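Local coordinates for putative bacterial transcription regulation protein (Staphylococcus aureus, PDB 3LUR), which probably acts in transcription regulation as an effector-binding domain that recognises small molecules, at residues Met98-Gln103 with Glu115-Tyr120. Sequence-based numbering, arbitrary orientation.
With EDO (1,2-ethanediol), chain G.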
HETATM    1  N   MSE A  98       2.050 -10.685   6.569  1.00 11.46           N
HETATM    2  CA  MSE A  98       2.372 -11.661   5.556  1.00 11.29           C
HETATM    3  C   MSE A  98       2.703 -10.809   4.342  1.00 11.21           C
HETATM    4  O   MSE A  98       1.933  -9.911   3.981  1.00 12.10           O
HETATM    5  CB  MSE A  98       1.203 -12.587   5.257  1.00 11.12           C
HETATM    6  CG  MSE A  98       0.795 -13.438   6.417  1.00 11.67           C
HETATM    7 SE   MSE A  98      -0.795 -14.478   5.912  0.75 11.09          SE
HETATM    8  CE  MSE A  98      -2.022 -13.000   5.696  1.00 15.29           C
ATOM      9  N   VAL A  99       3.862 -11.042   3.744  1.00 10.85           N
ATOM     10  CA  VAL A  99       4.309 -10.269   2.602  1.00 10.14           C
ATOM     11  C   VAL A  99       4.370 -11.123   1.352  1.00 10.89           C
ATOM     12  O   VAL A  99       5.113 -12.116   1.303  1.00 11.19           O
ATOM     13  CB  VAL A  99       5.663  -9.627   2.846  1.00 10.91           C
ATOM     14  CG1 VAL A  99       6.072  -8.733   1.613  1.00 11.32           C
ATOM     15  CG2 VAL A  99       5.630  -8.818   4.116  1.00  9.31           C
ATOM     16  N   PHE A 100       3.504 -10.799   0.398  1.00 10.78           N
ATOM     17  CA  PHE A 100       3.383 -11.540  -0.857  1.00 11.26           C
ATOM     18  C   PHE A 100       4.058 -10.740  -1.944  1.00 11.68           C
ATOM     19  O   PHE A 100       4.375  -9.574  -1.741  1.00 12.96           O
ATOM     20  CB  PHE A 100       1.915 -11.725  -1.236  1.00 11.43           C
ATOM     21  CG  PHE A 100       1.107 -12.413  -0.194  1.00 10.47           C
ATOM     22  CD1 PHE A 100       0.595 -11.705   0.864  1.00 11.90           C
ATOM     23  CD2 PHE A 100       0.833 -13.772  -0.289  1.00 11.33           C
ATOM     24  CE1 PHE A 100      -0.171 -12.341   1.850  1.00 11.37           C
ATOM     25  CE2 PHE A 100       0.083 -14.416   0.686  1.00 11.54           C
ATOM     26  CZ  PHE A 100      -0.422 -13.714   1.744  1.00 10.70           C
ATOM     27  N   GLU A 101       4.314 -11.381  -3.077  1.00 12.44           N
ATOM     28  CA  GLU A 101       4.881 -10.714  -4.248  1.00 12.70           C
ATOM     29  C   GLU A 101       3.940 -10.858  -5.437  1.00 12.81           C
ATOM     30  O   GLU A 101       3.401 -11.956  -5.705  1.00 12.58           O
ATOM     31  CB  GLU A 101       6.257 -11.264  -4.604  1.00 13.36           C
ATOM     32  CG  GLU A 101       7.355 -10.813  -3.648  1.00 15.95           C
ATOM     33  CD  GLU A 101       8.757 -11.234  -4.090  1.00 19.77           C
ATOM     34  OE1 GLU A 101       8.878 -12.116  -4.970  1.00 21.17           O
ATOM     35  OE2 GLU A 101       9.743 -10.653  -3.573  1.00 21.70           O
ATOM     36  N   ALA A 102       3.695  -9.743  -6.101  1.00 12.11           N
ATOM     37  CA  ALA A 102       2.977  -9.718  -7.351  1.00 11.78           C
ATOM     38  C   ALA A 102       4.025  -9.469  -8.398  1.00 11.45           C
ATOM     39  O   ALA A 102       4.799  -8.542  -8.278  1.00 11.65           O
ATOM     40  CB  ALA A 102       1.958  -8.600  -7.365  1.00 11.57           C
ATOM     41  N   GLN A 103       4.090 -10.318  -9.397  1.00 10.91           N
ATOM     42  CA  GLN A 103       5.029 -10.103 -10.468  1.00 10.95           C
ATOM     43  C   GLN A 103       4.288  -9.779 -11.749  1.00 10.88           C
ATOM     44  O   GLN A 103       3.503 -10.583 -12.253  1.00 10.70           O
ATOM     45  CB  GLN A 103       5.965 -11.302 -10.669  1.00 11.28           C
ATOM     46  CG  GLN A 103       7.069 -10.967 -11.656  1.00 13.39           C
ATOM     47  CD  GLN A 103       8.165 -11.985 -11.730  1.00 17.30           C
ATOM     48  OE1 GLN A 103       7.904 -13.175 -11.737  1.00 20.22           O
ATOM     49  NE2 GLN A 103       9.424 -11.510 -11.889  1.00 19.80           N
ATOM     50  N   GLU A 115      -6.379  -9.590  -5.502  1.00 12.55           N
ATOM     51  CA  GLU A 115      -7.575 -10.419  -5.476  1.00 12.79           C
ATOM     52  C   GLU A 115      -7.243 -11.851  -4.987  1.00 12.42           C
ATOM     53  O   GLU A 115      -7.995 -12.430  -4.188  1.00 12.39           O
ATOM     54  CB  GLU A 115      -8.214 -10.479  -6.837  1.00 13.29           C
ATOM     55  CG  GLU A 115      -9.446 -11.350  -6.863  1.00 15.25           C
ATOM     56  N   GLU A 116      -6.129 -12.412  -5.462  1.00 11.12           N
ATOM     57  CA  GLU A 116      -5.715 -13.761  -5.031  1.00 10.76           C
ATOM     58  C   GLU A 116      -5.435 -13.735  -3.523  1.00 10.53           C
ATOM     59  O   GLU A 116      -5.850 -14.642  -2.798  1.00  9.86           O
ATOM     60  CB  GLU A 116      -4.450 -14.238  -5.740  1.00 11.08           C
ATOM     61  CG  GLU A 116      -4.499 -14.243  -7.267  1.00 12.93           C
ATOM     62  CD  GLU A 116      -5.414 -15.288  -7.844  1.00 13.82           C
ATOM     63  OE1 GLU A 116      -6.193 -15.916  -7.102  1.00 14.78           O
ATOM     64  OE2 GLU A 116      -5.336 -15.523  -9.062  1.00 16.75           O
ATOM     65  N   VAL A 117      -4.741 -12.692  -3.064  1.00 10.49           N
ATOM     66  CA  VAL A 117      -4.419 -12.551  -1.627  1.00 10.60           C
ATOM     67  C   VAL A 117      -5.682 -12.493  -0.770  1.00 10.89           C
ATOM     68  O   VAL A 117      -5.777 -13.195   0.219  1.00 10.49           O
ATOM     69  CB  VAL A 117      -3.556 -11.314  -1.349  1.00 11.06           C
ATOM     70  CG1 VAL A 117      -3.472 -11.073   0.134  1.00 11.09           C
ATOM     71  CG2 VAL A 117      -2.197 -11.502  -1.932  1.00 12.07           C
ATOM     72  N   HIS A 118      -6.645 -11.652  -1.135  1.00 11.16           N
ATOM     73  CA  HIS A 118      -7.922 -11.614  -0.382  1.00 12.48           C
ATOM     74  C   HIS A 118      -8.574 -12.982  -0.351  1.00 11.25           C
ATOM     75  O   HIS A 118      -9.030 -13.415   0.693  1.00 11.40           O
ATOM     76  CB  HIS A 118      -8.917 -10.584  -0.940  1.00 13.28           C
ATOM     77  CG  HIS A 118      -8.521  -9.157  -0.685  1.00 16.49           C
ATOM     78  ND1 HIS A 118      -8.166  -8.690   0.566  1.00 19.05           N
ATOM     79  CD2 HIS A 118      -8.474  -8.083  -1.515  1.00 19.63           C
ATOM     80  CE1 HIS A 118      -7.874  -7.402   0.483  1.00 19.81           C
ATOM     81  NE2 HIS A 118      -8.056  -7.010  -0.769  1.00 18.89           N
ATOM     82  N   HIS A 119      -8.581 -13.680  -1.480  1.00 10.61           N
ATOM     83  CA  HIS A 119      -9.158 -15.003  -1.530  1.00 10.35           C
ATOM     84  C   HIS A 119      -8.425 -15.972  -0.598  1.00  9.74           C
ATOM     85  O   HIS A 119      -9.043 -16.752   0.119  1.00  8.90           O
ATOM     86  CB  HIS A 119      -9.153 -15.555  -2.957  1.00 10.17           C
ATOM     87  CG  HIS A 119      -9.641 -16.957  -3.038  1.00 10.96           C
ATOM     88  ND1 HIS A 119     -10.913 -17.319  -2.657  1.00 14.33           N
ATOM     89  CD2 HIS A 119      -9.028 -18.093  -3.427  1.00 12.21           C
ATOM     90  CE1 HIS A 119     -11.061 -18.616  -2.814  1.00 10.59           C
ATOM     91  NE2 HIS A 119      -9.932 -19.110  -3.273  1.00 15.37           N
ATOM     92  N   TYR A 120      -7.099 -15.911  -0.628  1.00 10.20           N
ATOM     93  CA  TYR A 120      -6.264 -16.777   0.203  1.00  9.74           C
ATOM     94  C   TYR A 120      -6.543 -16.547   1.680  1.00  9.79           C
ATOM     95  O   TYR A 120      -6.717 -17.503   2.468  1.00 10.19           O
ATOM     96  CB  TYR A 120      -4.782 -16.550  -0.130  1.00  9.33           C
ATOM     97  CG  TYR A 120      -3.864 -17.177   0.876  1.00  9.72           C
ATOM     98  CD1 TYR A 120      -3.597 -18.529   0.853  1.00 11.92           C
ATOM     99  CD2 TYR A 120      -3.300 -16.419   1.879  1.00  9.54           C
ATOM    100  CE1 TYR A 120      -2.799 -19.120   1.837  1.00 13.46           C
ATOM    101  CE2 TYR A 120      -2.491 -16.990   2.840  1.00 12.12           C
ATOM    102  CZ  TYR A 120      -2.240 -18.336   2.808  1.00 12.92           C
ATOM    103  OH  TYR A 120      -1.443 -18.884   3.765  1.00 17.27           O
TER
HETATM  104  C1  EDO G 161     -11.074 -10.191   2.868  1.00 43.19           C
HETATM  105  O1  EDO G 161     -11.039  -9.285   1.757  1.00 45.09           O
HETATM  106  C2  EDO G 161      -9.726 -10.891   2.985  1.00 42.19           C
HETATM  107  O2  EDO G 161      -8.634  -9.947   2.935  1.00 40.09           O
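Phe100 and Val117 meet face to methyl where helix 108-124 packs on strand 88-103 of the antiparallel sheet, a helix-on-sheet layer of the effector-binding fold. The helix runs back against the strand, 146° between their N-to-C directions, with the short axes 10.4 Å apart at their closest; side chains alone bridge that gap, with no hydrogen bond across it. Phe100 puts its CG beside the backbone N and anti to the carbonyl carbon, which sends the ring out toward the helix. Val117 comes from the opposite direction and sets CG2 over one face of that ring, 4.0 Å from the centroid and 18° off the normal, a CH-pi contact displaced toward the rim on the CG side. Its second methyl, CG1, reaches Phe100 CE1 at 3.9 Å, so both branches of the valine lie against the phenylalanine.

One turn on, Tyr120 swings its CG anti to the backbone N and meets the far end of Phe100: CD2 of the tyrosine lies 4.0 Å from Phe100 CZ, the two ring planes inclined at 70° in an oblique pair. The tyrosine OH is hydrogen-bonded to Gln125, beyond this segment. Around this buried patch, Val117 also touches Met154 of the neighbouring strand 149-156, and Met2 and Tyr4 from the N-terminal end pack against Val117 and Tyr120 respectively. On another side of the helix, His118 ND1 shares a hydrogen bond with O2 of a 1,2-ethanediol, probably from the crystallisation liquor. Back at the strand, selenomethionine Met98 extends toward Tyr120, and its SE approaches the edge of the phenol ring near its plane, 4.3 Å from CE2.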